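Local coordinates for protein endonuclease IV (Thermus thermophilus, PDB 3AAM) that cleaves phosphodiester bonds at apurinic or apyrimidinic sites in DNA during base excision repair and also has 3'-5' exonuclease activity, at residues A[14-19]-A[31-36]; A[74-79]-A[119-124]. All coordinates share one frame; numbering follows the deposited sequence.

Contact 1: residues A[14-19]-A[31-36]; sequences KGVAGA and FQIFAK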
loop_
_atom_site.group_PDB
_atom_site.type_symbol
_atom_site.label_atom_id
_atom_site.label_comp_id
_atom_site.label_asym_id
_atom_site.label_seq_id
_atom_site.Cartn_x
_atom_site.Cartn_y
_atom_site.Cartn_z
ATOM N N LYS A 14 -22.410 0.122 -6.870
ATOM C CA LYS A 14 -21.990 1.230 -6.017
ATOM C C LYS A 14 -20.644 1.803 -6.460
ATOM O O LYS A 14 -20.276 2.911 -6.072
ATOM C CB LYS A 14 -21.884 0.771 -4.559
ATOM C CG LYS A 14 -23.185 0.291 -3.940
ATOM C CD LYS A 14 -24.185 1.423 -3.772
ATOM C CE LYS A 14 -25.401 0.962 -2.981
ATOM N NZ LYS A 14 -25.005 0.468 -1.635
ATOM N N GLY A 15 -19.912 1.044 -7.270
ATOM C CA GLY A 15 -18.617 1.506 -7.742
ATOM C C GLY A 15 -17.682 1.892 -6.609
ATOM O O GLY A 15 -17.722 1.300 -5.528
ATOM N N VAL A 16 -16.835 2.888 -6.848
ATOM C CA VAL A 16 -15.898 3.327 -5.819
ATOM C C VAL A 16 -16.617 3.959 -4.631
ATOM O O VAL A 16 -16.088 3.988 -3.520
ATOM C CB VAL A 16 -14.865 4.335 -6.383
ATOM C CG1 VAL A 16 -14.018 3.661 -7.452
ATOM C CG2 VAL A 16 -15.572 5.554 -6.955
ATOM N N ALA A 17 -17.823 4.464 -4.865
ATOM C CA ALA A 17 -18.594 5.080 -3.791
ATOM C C ALA A 17 -18.951 4.019 -2.756
ATOM O O ALA A 17 -19.051 4.305 -1.563
ATOM C CB ALA A 17 -19.862 5.717 -4.352
ATOM N N GLY A 18 -19.141 2.788 -3.222
ATOM C CA GLY A 18 -19.481 1.704 -2.320
ATOM C C GLY A 18 -18.405 1.457 -1.277
ATOM O O GLY A 18 -18.700 1.090 -0.139
ATOM N N ALA A 19 -17.150 1.658 -1.666
ATOM C CA ALA A 19 -16.038 1.455 -0.748
ATOM C C ALA A 19 -16.075 2.487 0.372
ATOM O O ALA A 19 -15.808 2.168 1.530
ATOM C CB ALA A 19 -14.710 1.539 -1.500
ATOM N N PHE A 31 -8.789 3.581 4.272
ATOM C CA PHE A 31 -9.110 2.461 3.395
ATOM C C PHE A 31 -8.308 2.475 2.103
ATOM O O PHE A 31 -7.686 3.478 1.744
ATOM C CB PHE A 31 -10.624 2.393 3.105
ATOM C CG PHE A 31 -11.137 3.481 2.203
ATOM C CD1 PHE A 31 -11.195 3.296 0.823
ATOM C CD2 PHE A 31 -11.581 4.685 2.734
ATOM C CE1 PHE A 31 -11.692 4.303 -0.015
ATOM C CE2 PHE A 31 -12.075 5.691 1.907
ATOM C CZ PHE A 31 -12.132 5.501 0.532
ATOM N N GLN A 32 -8.316 1.338 1.423
ATOM C CA GLN A 32 -7.581 1.164 0.180
ATOM C C GLN A 32 -8.470 0.468 -0.839
ATOM O O GLN A 32 -9.291 -0.365 -0.482
ATOM C CB GLN A 32 -6.331 0.324 0.460
ATOM C CG GLN A 32 -5.502 -0.034 -0.757
ATOM C CD GLN A 32 -4.219 -0.744 -0.378
ATOM O OE1 GLN A 32 -3.258 -0.116 0.065
ATOM N NE2 GLN A 32 -4.206 -2.064 -0.531
ATOM N N ILE A 33 -8.290 0.824 -2.107
ATOM C CA ILE A 33 -9.051 0.238 -3.203
ATOM C C ILE A 33 -8.161 0.130 -4.433
ATOM O O ILE A 33 -7.044 0.652 -4.451
ATOM C CB ILE A 33 -10.241 1.129 -3.610
ATOM C CG1 ILE A 33 -9.734 2.533 -3.963
ATOM C CG2 ILE A 33 -11.271 1.202 -2.488
ATOM C CD1 ILE A 33 -10.786 3.426 -4.620
ATOM N N PHE A 34 -8.656 -0.570 -5.449
ATOM C CA PHE A 34 -7.951 -0.682 -6.720
ATOM C C PHE A 34 -8.665 0.360 -7.574
ATOM O O PHE A 34 -9.742 0.827 -7.198
ATOM C CB PHE A 34 -8.150 -2.057 -7.366
ATOM C CG PHE A 34 -7.394 -3.172 -6.702
ATOM C CD1 PHE A 34 -6.015 -3.100 -6.537
ATOM C CD2 PHE A 34 -8.060 -4.318 -6.278
ATOM C CE1 PHE A 34 -5.308 -4.155 -5.959
ATOM C CE2 PHE A 34 -7.363 -5.382 -5.698
ATOM C CZ PHE A 34 -5.985 -5.297 -5.539
ATOM N N ALA A 35 -8.074 0.730 -8.707
ATOM C CA ALA A 35 -8.697 1.698 -9.609
ATOM C C ALA A 35 -9.412 0.957 -10.738
ATOM O O ALA A 35 -10.106 1.561 -11.558
ATOM C CB ALA A 35 -7.646 2.647 -10.173
ATOM N N LYS A 36 -9.216 -0.357 -10.770
ATOM C CA LYS A 36 -9.840 -1.246 -11.746
ATOM C C LYS A 36 -9.517 -2.673 -11.327
ATOM O O LYS A 36 -8.665 -2.885 -10.464
ATOM C CB LYS A 36 -9.320 -0.984 -13.167
ATOM C CG LYS A 36 -7.869 -1.367 -13.420
ATOM C CD LYS A 36 -6.934 -0.217 -13.140
ATOM C CE LYS A 36 -5.566 -0.459 -13.758
ATOM N NZ LYS A 36 -4.720 0.763 -13.673
#

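Contact 2: residues A[74-79]-A[119-124]; sequences VNLGAE and EGALKA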
loop_
_atom_site.group_PDB
_atom_site.type_symbol
_atom_site.label_atom_id
_atom_site.label_comp_id
_atom_site.label_asym_id
_atom_site.label_seq_id
_atom_site.Cartn_x
_atom_site.Cartn_y
_atom_site.Cartn_z
ATOM N N VAL A 74 1.402 -4.969 -12.744
ATOM C CA VAL A 74 2.399 -3.952 -13.032
ATOM C C VAL A 74 3.811 -4.396 -12.669
ATOM O O VAL A 74 4.081 -4.775 -11.531
ATOM C CB VAL A 74 2.077 -2.640 -12.284
ATOM C CG1 VAL A 74 3.144 -1.597 -12.576
ATOM C CG2 VAL A 74 0.712 -2.130 -12.708
ATOM N N ASN A 75 4.706 -4.372 -13.652
ATOM C CA ASN A 75 6.100 -4.730 -13.418
ATOM C C ASN A 75 6.990 -3.666 -14.050
ATOM O O ASN A 75 7.346 -3.747 -15.226
ATOM C CB ASN A 75 6.437 -6.100 -14.008
ATOM C CG ASN A 75 7.876 -6.507 -13.729
ATOM O OD1 ASN A 75 8.617 -5.785 -13.059
ATOM N ND2 ASN A 75 8.277 -7.665 -14.240
ATOM N N LEU A 76 7.344 -2.665 -13.254
ATOM C CA LEU A 76 8.174 -1.568 -13.724
ATOM C C LEU A 76 9.613 -1.978 -14.019
ATOM O O LEU A 76 10.393 -1.172 -14.518
ATOM C CB LEU A 76 8.164 -0.437 -12.695
ATOM C CG LEU A 76 6.779 0.112 -12.337
ATOM C CD1 LEU A 76 6.919 1.079 -11.168
ATOM C CD2 LEU A 76 6.143 0.795 -13.544
ATOM N N GLY A 77 9.955 -3.230 -13.722
ATOM C CA GLY A 77 11.305 -3.701 -13.984
ATOM C C GLY A 77 11.415 -4.515 -15.262
ATOM O O GLY A 77 12.509 -4.920 -15.656
ATOM N N ALA A 78 10.287 -4.745 -15.925
ATOM C CA ALA A 78 10.274 -5.533 -17.152
ATOM C C ALA A 78 11.106 -4.908 -18.260
ATOM O O ALA A 78 11.084 -3.696 -18.461
ATOM C CB ALA A 78 8.839 -5.724 -17.636
ATOM N N GLU A 79 11.845 -5.750 -18.974
ATOM C CA GLU A 79 12.662 -5.290 -20.090
ATOM C C GLU A 79 11.817 -5.290 -21.362
ATOM O O GLU A 79 12.009 -4.450 -22.241
ATOM C CB GLU A 79 13.879 -6.202 -20.277
ATOM C CG GLU A 79 14.993 -5.974 -19.259
ATOM C CD GLU A 79 15.568 -4.568 -19.326
ATOM O OE1 GLU A 79 15.959 -4.135 -20.430
ATOM O OE2 GLU A 79 15.636 -3.892 -18.276
ATOM N N GLU A 119 13.060 4.296 -13.717
ATOM C CA GLU A 119 12.672 4.856 -15.006
ATOM C C GLU A 119 11.163 4.695 -15.204
ATOM O O GLU A 119 10.477 5.631 -15.621
ATOM C CB GLU A 119 13.426 4.160 -16.148
ATOM C CG GLU A 119 12.920 4.564 -17.528
ATOM C CD GLU A 119 13.592 3.815 -18.658
ATOM O OE1 GLU A 119 14.007 2.656 -18.441
ATOM O OE2 GLU A 119 13.688 4.384 -19.771
ATOM N N GLY A 120 10.652 3.507 -14.894
ATOM C CA GLY A 120 9.228 3.250 -15.039
ATOM C C GLY A 120 8.356 4.107 -14.135
ATOM O O GLY A 120 7.353 4.666 -14.580
ATOM N N ALA A 121 8.728 4.207 -12.862
ATOM C CA ALA A 121 7.962 5.011 -11.916
ATOM C C ALA A 121 7.889 6.463 -12.376
ATOM O O ALA A 121 6.821 7.074 -12.362
ATOM C CB ALA A 121 8.594 4.934 -10.531
ATOM N N LEU A 122 9.027 7.014 -12.784
ATOM C CA LEU A 122 9.063 8.399 -13.241
ATOM C C LEU A 122 8.252 8.618 -14.513
ATOM O O LEU A 122 7.595 9.645 -14.662
ATOM C CB LEU A 122 10.512 8.843 -13.455
ATOM C CG LEU A 122 11.308 9.027 -12.159
ATOM C CD1 LEU A 122 12.766 9.317 -12.475
ATOM C CD2 LEU A 122 10.693 10.161 -11.350
ATOM N N LYS A 123 8.292 7.654 -15.431
ATOM C CA LYS A 123 7.544 7.774 -16.677
ATOM C C LYS A 123 6.039 7.784 -16.409
ATOM O O LYS A 123 5.297 8.526 -17.048
ATOM C CB LYS A 123 7.901 6.623 -17.626
ATOM C CG LYS A 123 7.274 6.741 -19.014
ATOM C CD LYS A 123 7.713 8.017 -19.715
ATOM C CE LYS A 123 7.079 8.142 -21.092
ATOM N NZ LYS A 123 7.504 9.392 -21.785
ATOM N N ALA A 124 5.594 6.959 -15.467
ATOM C CA ALA A 124 4.177 6.895 -15.126
ATOM C C ALA A 124 3.709 8.237 -14.570
ATOM O O ALA A 124 2.632 8.723 -14.919
ATOM C CB ALA A 124 3.928 5.785 -14.107
#

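Contact 1: residues A[14-19]-A[31-36]
Ala-19 and Ile-33 make the tightest meeting of helix and strand here. The methyl CB of Ala-19 lies 3.6 Å from the branch methyl CG2 of Ile-33. The same CG2 sits at the edge of the Phe-31 ring, in its plane. Ala-19 CB also approaches that ring obliquely, 4.4 Å from Phe-31 CE1. The longer arm of Ile-33 serves a second helix residue, with CD1 4.3 Å from Val-16 CG1. The torsions divide this work. CG1 of Ile-33 stands between the backbone N and the carbonyl carbon (chi1 56°), and CG2 is anti to the carbonyl carbon.

All cross-segment contacts are apolar; no hydrogen bond joins the two segments. Val-16 N is hydrogen-bonded to Glu-50 OE2 of helix 48-60.

Helix 15-19 and strand 31-34 run nearly antiparallel, at 158°, with their axes 9.7 Å apart. This is the helix-on-strand packing of a TIM barrel, in a beta-alpha-beta unit. Strand 31-34 pairs with strand 66-69 on one side. Phe-54 of helix 48-60 touches both Val-16 and Phe-31, and Leu-100 of helix 82-100 touches Val-16.

Contact 2: residues A[74-79]-A[119-124]
Leu-76 reaches from a loop onto helix 119-124 and carries the apolar contact with both of its end methyls. Leu-76 CD2 lies against the backbone of Gly-120, 4.0 Å from Gly-120 C. Leu-76 CD1 turns to the next residue, 4.0 Å from Ala-121 N and 4.3 Å from Ala-121 CB. CG is anti to the carbonyl carbon (chi1 -57°), which sends the forked end toward the helix. Gly-120 has no CB to press on Leu-76 CB, and its CA comes within 5.1 Å of Leu-76 CA. With an alanine here in place of the leucine both end methyls are lost, and Gly-120 and Ala-121 would probably be left without their apolar cover, with a gap between loop and helix.

The hydrogen bonds lie within each segment or lead outside them. Gly-77 N donates to Asn-75 OD1 at 3.0 Å, coming from above the carbonyl plane (46° out of it). The same oxygen accepts from Ser-111 N, so two backbone N-H groups grip it. Ala-78 N closes the turn on Asn-75 O at 3.2 Å.

The charged ends near the contact have other mates. Glu-79 forms a salt bridge with Arg-113, and Glu-119 with Arg-116. Arg-116 NE also bonds to Ala-78 O, a further tie between loop and helix 114-128.

An Asx turn and a type I beta turn both start at Asn-75, the second running to Ala-78. The loop follows strand 66-69 of the TIM barrel and leads to helix 82-100, packing against the helix of the next beta-alpha unit.

Contact 1 closes before contact 2 opens along the chain, so the two are in series. Their centres lie 24 Å apart, and the nearest atoms are about 6 Å from each other without touching. Both belong to the same TIM barrel. Contact 1 packs helix 15-26 on strand 31-34, whose neighbour in the sheet is strand 66-69. Contact 2 begins in the loop that follows this neighbour. Helix 82-100 borders both sites: Leu-100 touches contact 1, while Leu-90 touches Ala-124 in contact 2. Both contacts are buried and lie away from the manganese site at His-172, Asp-217 and His-219, so they are structural packing of the barrel.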